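Local coordinates for protein beta-galactosidase (Streptococcus pneumoniae, PDB 4CU9) that probably hydrolyses beta-galactosides as a whole enzyme, the part crystallised here being a carbohydrate-binding module, at residues N131-A139 against V151-R162. Residues are numbered along the deposited sequence; the frame is centred on the assembly and turned at random.
Unlike the reference sequence in segment 151-162: A160 (reference Val). With EDO (1,2-ethanediol), chain D.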
loop_
_atom_site.group_PDB
_atom_site.type_symbol
_atom_site.label_atom_id
_atom_site.label_comp_id
_atom_site.label_asym_id
_atom_site.label_seq_id
_atom_site.Cartn_x
_atom_site.Cartn_y
_atom_site.Cartn_z
ATOM N N ASN A 131 -1.953 -15.826 1.587
ATOM C CA ASN A 131 -2.683 -15.135 2.665
ATOM C C ASN A 131 -3.403 -13.870 2.204
ATOM O O ASN A 131 -3.903 -13.095 3.041
ATOM C CB ASN A 131 -1.715 -14.804 3.788
ATOM C CG ASN A 131 -1.268 -16.040 4.559
ATOM O OD1 ASN A 131 -1.957 -17.048 4.554
ATOM N ND2 ASN A 131 -0.096 -15.963 5.219
ATOM N N TRP A 132 -3.514 -13.697 0.885
ATOM C CA TRP A 132 -4.127 -12.503 0.308
ATOM C C TRP A 132 -5.102 -12.992 -0.782
ATOM O O TRP A 132 -4.727 -13.817 -1.630
ATOM C CB TRP A 132 -3.081 -11.577 -0.281
ATOM C CG TRP A 132 -2.143 -11.009 0.772
ATOM C CD1 TRP A 132 -0.923 -11.471 1.088
ATOM C CD2 TRP A 132 -2.382 -9.898 1.621
ATOM N NE1 TRP A 132 -0.342 -10.712 2.086
ATOM C CE2 TRP A 132 -1.239 -9.748 2.457
ATOM C CE3 TRP A 132 -3.446 -9.006 1.774
ATOM C CZ2 TRP A 132 -1.146 -8.743 3.383
ATOM C CZ3 TRP A 132 -3.350 -8.030 2.702
ATOM C CH2 TRP A 132 -2.225 -7.893 3.500
ATOM N N GLU A 133 -6.303 -12.446 -0.747
ATOM C CA GLU A 133 -7.367 -12.770 -1.720
ATOM C C GLU A 133 -7.734 -11.527 -2.538
ATOM O O GLU A 133 -8.061 -10.469 -1.976
ATOM C CB GLU A 133 -8.578 -13.318 -0.955
ATOM C CG GLU A 133 -9.819 -13.608 -1.794
ATOM C CD GLU A 133 -9.796 -14.930 -2.502
ATOM O OE1 GLU A 133 -8.705 -15.550 -2.627
ATOM O OE2 GLU A 133 -10.894 -15.361 -2.944
ATOM N N ALA A 134 -7.725 -11.687 -3.866
ATOM C CA ALA A 134 -8.081 -10.624 -4.793
ATOM C C ALA A 134 -9.528 -10.160 -4.634
ATOM O O ALA A 134 -10.456 -10.973 -4.413
ATOM C CB ALA A 134 -7.836 -11.045 -6.247
ATOM N N VAL A 135 -9.711 -8.856 -4.769
ATOM C CA VAL A 135 -11.033 -8.234 -4.639
ATOM C C VAL A 135 -11.310 -7.477 -5.950
ATOM O O VAL A 135 -10.566 -6.563 -6.302
ATOM C CB VAL A 135 -11.097 -7.332 -3.387
ATOM C CG1 VAL A 135 -12.387 -6.527 -3.321
ATOM C CG2 VAL A 135 -10.927 -8.157 -2.109
ATOM N N PRO A 136 -12.362 -7.881 -6.712
ATOM C CA PRO A 136 -12.634 -7.110 -7.925
ATOM C C PRO A 136 -13.092 -5.697 -7.572
ATOM O O PRO A 136 -13.760 -5.493 -6.564
ATOM C CB PRO A 136 -13.767 -7.917 -8.630
ATOM C CG PRO A 136 -13.814 -9.230 -7.952
ATOM C CD PRO A 136 -13.325 -8.997 -6.550
ATOM N N TYR A 137 -12.729 -4.708 -8.376
ATOM C CA TYR A 137 -13.013 -3.321 -8.021
ATOM C C TYR A 137 -13.322 -2.502 -9.289
ATOM O O TYR A 137 -13.040 -2.954 -10.428
ATOM C CB TYR A 137 -11.804 -2.736 -7.209
ATOM C CG TYR A 137 -10.557 -2.540 -8.022
ATOM C CD1 TYR A 137 -10.348 -1.381 -8.726
ATOM C CD2 TYR A 137 -9.608 -3.544 -8.135
ATOM C CE1 TYR A 137 -9.219 -1.198 -9.498
ATOM C CE2 TYR A 137 -8.482 -3.386 -8.912
ATOM C CZ TYR A 137 -8.294 -2.212 -9.593
ATOM O OH TYR A 137 -7.173 -2.051 -10.359
ATOM N N ARG A 138 -13.908 -1.329 -9.089
ATOM C CA ARG A 138 -14.048 -0.330 -10.146
ATOM C C ARG A 138 -13.377 0.970 -9.717
ATOM O O ARG A 138 -13.584 1.403 -8.601
ATOM C CB ARG A 138 -15.524 -0.080 -10.419
ATOM C CG ARG A 138 -16.293 -1.311 -10.879
ATOM C CD ARG A 138 -15.825 -1.806 -12.254
ATOM N NE ARG A 138 -16.631 -2.946 -12.693
ATOM C CZ ARG A 138 -16.305 -3.798 -13.664
ATOM N NH1 ARG A 138 -15.173 -3.661 -14.349
ATOM N NH2 ARG A 138 -17.140 -4.795 -13.964
ATOM N N ALA A 139 -12.567 1.572 -10.590
ATOM C CA ALA A 139 -11.958 2.887 -10.320
ATOM C C ALA A 139 -12.686 3.964 -11.175
ATOM O O ALA A 139 -13.171 3.666 -12.287
ATOM C CB ALA A 139 -10.479 2.872 -10.618
ATOM N N VAL A 151 -12.220 4.302 -5.731
ATOM C CA VAL A 151 -12.448 2.902 -6.049
ATOM C C VAL A 151 -13.598 2.354 -5.228
ATOM O O VAL A 151 -13.722 2.672 -4.060
ATOM C CB VAL A 151 -11.171 2.082 -5.720
ATOM C CG1 VAL A 151 -11.435 0.578 -5.668
ATOM C CG2 VAL A 151 -10.007 2.409 -6.640
ATOM N N THR A 152 -14.450 1.529 -5.856
ATOM C CA THR A 152 -15.481 0.797 -5.149
ATOM C C THR A 152 -15.324 -0.695 -5.353
ATOM O O THR A 152 -14.776 -1.185 -6.352
ATOM C CB THR A 152 -16.898 1.191 -5.630
ATOM O OG1 THR A 152 -16.944 1.079 -7.053
ATOM C CG2 THR A 152 -17.202 2.580 -5.283
ATOM N N PHE A 153 -15.816 -1.434 -4.383
ATOM C CA PHE A 153 -15.874 -2.860 -4.458
ATOM C C PHE A 153 -17.007 -3.392 -3.591
ATOM O O PHE A 153 -17.552 -2.672 -2.772
ATOM C CB PHE A 153 -14.516 -3.499 -4.120
ATOM C CG PHE A 153 -13.805 -2.884 -2.921
ATOM C CD1 PHE A 153 -13.092 -1.710 -3.049
ATOM C CD2 PHE A 153 -13.894 -3.480 -1.675
ATOM C CE1 PHE A 153 -12.446 -1.151 -1.952
ATOM C CE2 PHE A 153 -13.246 -2.947 -0.571
ATOM C CZ PHE A 153 -12.537 -1.768 -0.707
ATOM N N LYS A 154 -17.363 -4.656 -3.778
ATOM C CA LYS A 154 -18.325 -5.292 -2.891
ATOM C C LYS A 154 -17.709 -5.375 -1.475
ATOM O O LYS A 154 -16.524 -5.677 -1.304
ATOM C CB LYS A 154 -18.733 -6.660 -3.434
ATOM C CG LYS A 154 -19.653 -7.437 -2.511
ATOM C CD LYS A 154 -20.277 -8.636 -3.217
ATOM C CE LYS A 154 -21.194 -9.371 -2.252
ATOM N NZ LYS A 154 -22.225 -10.181 -2.948
ATOM N N ALA A 155 -18.529 -5.070 -0.471
ATOM C CA ALA A 155 -18.072 -4.996 0.896
ATOM C C ALA A 155 -17.423 -6.298 1.371
ATOM O O ALA A 155 -17.932 -7.387 1.120
ATOM C CB ALA A 155 -19.221 -4.606 1.809
ATOM N N VAL A 156 -16.270 -6.169 2.016
ATOM C CA VAL A 156 -15.564 -7.284 2.604
ATOM C C VAL A 156 -15.149 -6.899 4.018
ATOM O O VAL A 156 -15.009 -5.711 4.361
ATOM C CB VAL A 156 -14.292 -7.679 1.793
ATOM C CG1 VAL A 156 -14.653 -8.176 0.382
ATOM C CG2 VAL A 156 -13.329 -6.521 1.671
ATOM N N LYS A 157 -14.966 -7.918 4.835
ATOM C CA LYS A 157 -14.424 -7.782 6.175
ATOM C C LYS A 157 -12.952 -8.148 6.157
ATOM O O LYS A 157 -12.569 -9.160 5.555
ATOM C CB LYS A 157 -15.183 -8.704 7.118
ATOM C CG LYS A 157 -16.614 -8.244 7.362
ATOM C CD LYS A 157 -17.351 -9.164 8.350
ATOM N N ALA A 158 -12.119 -7.335 6.810
ATOM C CA ALA A 158 -10.695 -7.565 6.830
ATOM C C ALA A 158 -9.996 -6.791 7.949
ATOM O O ALA A 158 -10.453 -5.725 8.402
ATOM C CB ALA A 158 -10.085 -7.174 5.489
ATOM N N LYS A 159 -8.891 -7.356 8.374
ATOM C CA LYS A 159 -7.993 -6.724 9.340
ATOM C C LYS A 159 -6.881 -5.957 8.635
ATOM O O LYS A 159 -6.172 -5.147 9.260
ATOM C CB LYS A 159 -7.408 -7.801 10.230
ATOM C CG LYS A 159 -8.453 -8.352 11.185
ATOM C CD LYS A 159 -8.002 -9.500 12.060
ATOM C CE LYS A 159 -9.245 -10.000 12.823
ATOM N NZ LYS A 159 -9.027 -11.026 13.879
ATOM N N ALA A 160 -6.718 -6.221 7.344
ATOM C CA ALA A 160 -5.693 -5.552 6.525
ATOM C C ALA A 160 -6.109 -5.643 5.072
ATOM O O ALA A 160 -6.670 -6.665 4.652
ATOM C CB ALA A 160 -4.327 -6.200 6.694
ATOM N N MET A 161 -5.847 -4.572 4.328
ATOM C CA MET A 161 -6.094 -4.520 2.875
ATOM C C MET A 161 -4.797 -4.057 2.250
ATOM O O MET A 161 -4.003 -3.395 2.909
ATOM C CB MET A 161 -7.207 -3.528 2.540
ATOM C CG MET A 161 -8.548 -3.921 3.129
ATOM S SD MET A 161 -9.403 -5.306 2.366
ATOM C CE MET A 161 -9.641 -4.734 0.707
ATOM N N ARG A 162 -4.554 -4.468 1.015
ATOM C CA ARG A 162 -3.417 -3.983 0.273
ATOM C C ARG A 162 -3.710 -3.873 -1.214
ATOM O O ARG A 162 -4.669 -4.450 -1.752
ATOM C CB ARG A 162 -2.166 -4.863 0.501
ATOM C CG ARG A 162 -2.158 -6.161 -0.263
ATOM C CD ARG A 162 -0.954 -6.987 0.046
ATOM N NE ARG A 162 -0.864 -8.105 -0.858
ATOM C CZ ARG A 162 0.165 -8.931 -0.933
ATOM N NH1 ARG A 162 1.220 -8.765 -0.120
ATOM N NH2 ARG A 162 0.128 -9.931 -1.804
HETATM C C1 EDO D . 4.390 -10.670 -0.896
HETATM O O1 EDO D . 4.073 -9.274 -0.709
HETATM C C2 EDO D . 3.213 -11.641 -0.743
HETATM O O2 EDO D . 2.399 -11.610 -1.913
HETATM O O HOH W 1 -15.739 -6.584 -5.430
#
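R162 lays its guanidinium flat on the indole of W132, the two planes only 2° from parallel. Its chain, extended from CG to NE, crosses the indole at about a right angle: R162 CZ lies 3.4 Å from the centroid of the W132 five-membered ring, a cation-pi contact, while R162 CD sits over the six-membered ring as a CH-pi partner. A broad aromatic and a long, flat cation suit this buried place, and E101, salt-bridged to R162 NE, would help fix the guanidinium's rotation. R162 NH1 and NH2 both donate to an ethanediol, probably from the crystallisation liquor, NH2 by a nearly straight 2.8 Å bond to its O2. Branched V135 turns CG1, anti to its backbone N (chi1 172°), onto CD2 of F153, 3.8 Å away.

At the other end the backbones pair closely, antiparallel, through reciprocal 2.9 Å bonds, R138 N to T152 O and T152 N to R138 O. V151 CG1 packs 3.7 Å from Y137 CB; the solvent side is the opposite face, where polar R138 and T152 suit their exposure.

Strands 132-139 and 149-158 form a hairpin that parts near P136; strand 97-103 lies between 132-139 and 160-166, paired with each, in the galactose-binding-like beta fold.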